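Long-range contact in probable glutathione reductase (Sinorhizobium meliloti, PDB 4DNA), which probably reduces glutathione disulfide to glutathione with NADPH, as an FAD-dependent homodimer of the pyridine nucleotide-disulfide oxidoreductase family: residues M267-N271 and L285-I289. Residues are numbered along the deposited sequence; the frame is centred on the assembly and turned at random.
Sequences MPNTN and LGAII. With FAD (flavin-adenine dinucleotide), chain C.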
loop_
_atom_site.group_PDB
_atom_site.type_symbol
_atom_site.label_atom_id
_atom_site.label_comp_id
_atom_site.label_asym_id
_atom_site.label_seq_id
_atom_site.Cartn_x
_atom_site.Cartn_y
_atom_site.Cartn_z
HETATM N N MSE A 267 -9.432 5.065 29.893
HETATM C CA MSE A 267 -10.649 5.134 30.660
HETATM C C MSE A 267 -11.419 6.349 30.351
HETATM O O MSE A 267 -10.827 7.309 29.883
HETATM C CB MSE A 267 -10.236 5.244 32.082
HETATM C CG MSE A 267 -10.241 3.854 32.659
HETATM SE SE MSE A 267 -9.447 4.162 34.391
HETATM C CE MSE A 267 -9.349 2.302 35.009
ATOM N N PRO A 268 -12.719 6.357 30.573
ATOM C CA PRO A 268 -13.477 7.509 30.096
ATOM C C PRO A 268 -13.520 8.654 31.090
ATOM O O PRO A 268 -13.631 8.413 32.281
ATOM C CB PRO A 268 -14.881 6.930 29.850
ATOM C CG PRO A 268 -14.725 5.430 29.925
ATOM C CD PRO A 268 -13.603 5.229 30.900
ATOM N N ASN A 269 -13.435 9.885 30.587
ATOM C CA ASN A 269 -13.456 11.092 31.414
ATOM C C ASN A 269 -14.832 11.401 31.943
ATOM O O ASN A 269 -15.435 12.400 31.551
ATOM C CB ASN A 269 -13.016 12.310 30.609
ATOM C CG ASN A 269 -11.591 12.219 30.133
ATOM O OD1 ASN A 269 -10.696 11.849 30.899
ATOM N ND2 ASN A 269 -11.363 12.571 28.858
ATOM N N THR A 270 -15.331 10.569 32.845
ATOM C CA THR A 270 -16.706 10.736 33.301
ATOM C C THR A 270 -16.855 11.161 34.769
ATOM O O THR A 270 -17.934 11.571 35.204
ATOM C CB THR A 270 -17.571 9.504 32.955
ATOM O OG1 THR A 270 -16.993 8.315 33.506
ATOM C CG2 THR A 270 -17.661 9.344 31.453
ATOM N N ASN A 271 -15.753 11.103 35.510
ATOM C CA ASN A 271 -15.714 11.569 36.893
ATOM C C ASN A 271 -15.895 13.070 37.033
ATOM O O ASN A 271 -15.253 13.854 36.328
ATOM C CB ASN A 271 -14.416 11.123 37.573
ATOM C CG ASN A 271 -14.472 9.678 38.020
ATOM O OD1 ASN A 271 -15.394 9.273 38.740
ATOM N ND2 ASN A 271 -13.499 8.889 37.589
ATOM N N LEU A 285 -17.501 0.113 34.120
ATOM C CA LEU A 285 -16.239 0.643 33.604
ATOM C C LEU A 285 -16.223 2.174 33.429
ATOM O O LEU A 285 -15.236 2.738 32.948
ATOM C CB LEU A 285 -15.856 -0.060 32.300
ATOM C CG LEU A 285 -14.832 -1.212 32.338
ATOM C CD1 LEU A 285 -14.860 -2.030 33.633
ATOM C CD2 LEU A 285 -14.984 -2.102 31.100
ATOM N N GLY A 286 -17.303 2.842 33.827
ATOM C CA GLY A 286 -17.368 4.303 33.790
ATOM C C GLY A 286 -17.727 4.931 32.447
ATOM O O GLY A 286 -17.720 6.160 32.317
ATOM N N ALA A 287 -18.034 4.108 31.446
ATOM C CA ALA A 287 -18.443 4.622 30.139
ATOM C C ALA A 287 -19.928 4.967 30.124
ATOM O O ALA A 287 -20.730 4.338 30.836
ATOM C CB ALA A 287 -18.116 3.628 29.039
ATOM N N ILE A 288 -20.281 5.975 29.328
ATOM C CA ILE A 288 -21.676 6.346 29.117
ATOM C C ILE A 288 -22.371 5.290 28.263
ATOM O O ILE A 288 -21.838 4.848 27.238
ATOM C CB ILE A 288 -21.824 7.733 28.453
ATOM C CG1 ILE A 288 -21.302 8.841 29.378
ATOM C CG2 ILE A 288 -23.280 7.995 28.098
ATOM C CD1 ILE A 288 -20.915 10.126 28.683
ATOM N N ILE A 289 -23.551 4.871 28.709
ATOM C CA ILE A 289 -24.363 3.905 27.983
ATOM C C ILE A 289 -25.244 4.607 26.943
ATOM O O ILE A 289 -26.011 5.527 27.271
ATOM C CB ILE A 289 -25.209 3.070 28.957
ATOM C CG1 ILE A 289 -24.303 2.107 29.718
ATOM C CG2 ILE A 289 -26.310 2.310 28.232
ATOM C CD1 ILE A 289 -24.925 1.554 30.983
HETATM P PA FAD C . -11.005 12.764 21.969
HETATM O O1A FAD C . -10.472 11.847 23.056
HETATM O O2A FAD C . -10.350 12.876 20.609
HETATM O O5B FAD C . -11.103 14.256 22.554
HETATM C C5B FAD C . -12.190 14.704 23.374
HETATM C C4B FAD C . -11.751 16.042 23.947
HETATM O O4B FAD C . -12.584 16.486 25.017
HETATM C C3B FAD C . -10.344 15.927 24.500
HETATM O O3B FAD C . -9.509 16.872 23.816
HETATM C C2B FAD C . -10.491 16.209 25.983
HETATM O O2B FAD C . -9.361 16.913 26.497
HETATM C C1B FAD C . -11.766 17.037 26.052
HETATM N N9A FAD C . -12.502 16.920 27.333
HETATM C C8A FAD C . -12.527 15.821 28.110
HETATM N N7A FAD C . -13.306 15.987 29.206
HETATM C C5A FAD C . -13.803 17.226 29.126
HETATM C C6A FAD C . -14.705 18.019 29.976
HETATM N N6A FAD C . -15.172 17.449 31.114
HETATM N N1A FAD C . -15.009 19.282 29.574
HETATM C C2A FAD C . -14.498 19.799 28.430
HETATM N N3A FAD C . -13.665 19.122 27.606
HETATM C C4A FAD C . -13.284 17.848 27.896
HETATM N N1 FAD C . -7.371 5.818 16.338
HETATM C C2 FAD C . -7.273 5.469 15.035
HETATM O O2 FAD C . -8.314 5.379 14.348
HETATM N N3 FAD C . -6.084 5.213 14.460
HETATM C C4 FAD C . -4.915 5.283 15.127
HETATM O O4 FAD C . -3.828 5.047 14.545
HETATM C C4X FAD C . -4.946 5.653 16.565
HETATM N N5 FAD C . -3.820 5.749 17.304
HETATM C C5X FAD C . -3.894 6.100 18.616
HETATM C C6 FAD C . -2.731 6.198 19.380
HETATM C C7 FAD C . -2.798 6.548 20.733
HETATM C C7M FAD C . -1.511 6.644 21.515
HETATM C C8 FAD C . -4.122 6.838 21.369
HETATM C C8M FAD C . -4.256 7.234 22.815
HETATM C C9 FAD C . -5.281 6.738 20.611
HETATM C C9A FAD C . -5.218 6.379 19.266
HETATM N N10 FAD C . -6.402 6.285 18.507
HETATM C C10 FAD C . -6.289 5.922 17.144
HETATM C "C1'" FAD C . -7.703 6.554 19.147
HETATM C "C2'" FAD C . -8.265 7.931 18.826
HETATM O "O2'" FAD C . -7.305 8.933 19.178
HETATM C "C3'" FAD C . -9.592 8.151 19.554
HETATM O "O3'" FAD C . -10.425 7.010 19.315
HETATM C "C4'" FAD C . -10.329 9.411 19.097
HETATM O "O4'" FAD C . -9.575 10.569 19.476
HETATM C "C5'" FAD C . -11.715 9.491 19.713
HETATM O "O5'" FAD C . -12.050 10.864 19.905
HETATM P P FAD C . -13.257 11.372 20.852
HETATM O O1P FAD C . -14.284 12.099 20.003
HETATM O O2P FAD C . -13.691 10.257 21.773
HETATM O O3P FAD C . -12.581 12.507 21.766
#
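The carbonyl oxygen of Gly-286 accepts a hydrogen bond from the hydroxyl of Thr-270, with OG1 to O at 2.6 Å. The angle of 142° at the acceptor and the position of OG1 in the carbonyl plane indicate that a lone pair is used. Thr-270 reaches it because chi1 of 56° sets OG1 between its own backbone N and carbonyl carbon, while CG2, beside the backbone N, extends to CG1 of Ile-288 at 4.2 Å. Gly-286 O also lies 3.8 Å from CB of Pro-268, so one carbonyl meets two side chains of 267-271.

The ring of Pro-268 supplies the other main contact, set partly against carbon and partly against backbone oxygens. Pro-268 CG packs over the Ala-287 backbone, 3.8 Å from CA, and meets the methyl CB at 3.9 Å; the ring's CD lies 3.6 Å from the carbonyl oxygen of Leu-285. Gly-286 has a positive phi of 82°, a value that favours glycine. Beyond the two segments, the side chain of Asn-283 receives the Ala-287 amide, and Ile-288 pairs through its backbone with Val-307.

Between Pro-268 and Thr-270 the chain makes an inverse gamma turn centred on Asn-269, closed by Thr-270 N to Pro-268 O at 2.8 Å. Asn-269 points away from 285-289, and its ND2 approaches C8A of the FAD adenine at 3.5 Å while donating a hydrogen bond to Val-141 O. The contact thus joins the end of strand 266-268, which pairs with strand 143-145, to the loop leading toward strand 301-303 in the FAD-binding part of the fold. Its chemistry, a single hydroxyl-to-carbonyl bond beside a proline ring that packs on alanine, implies that the loop holds one face of this turn while the other borders the adenine.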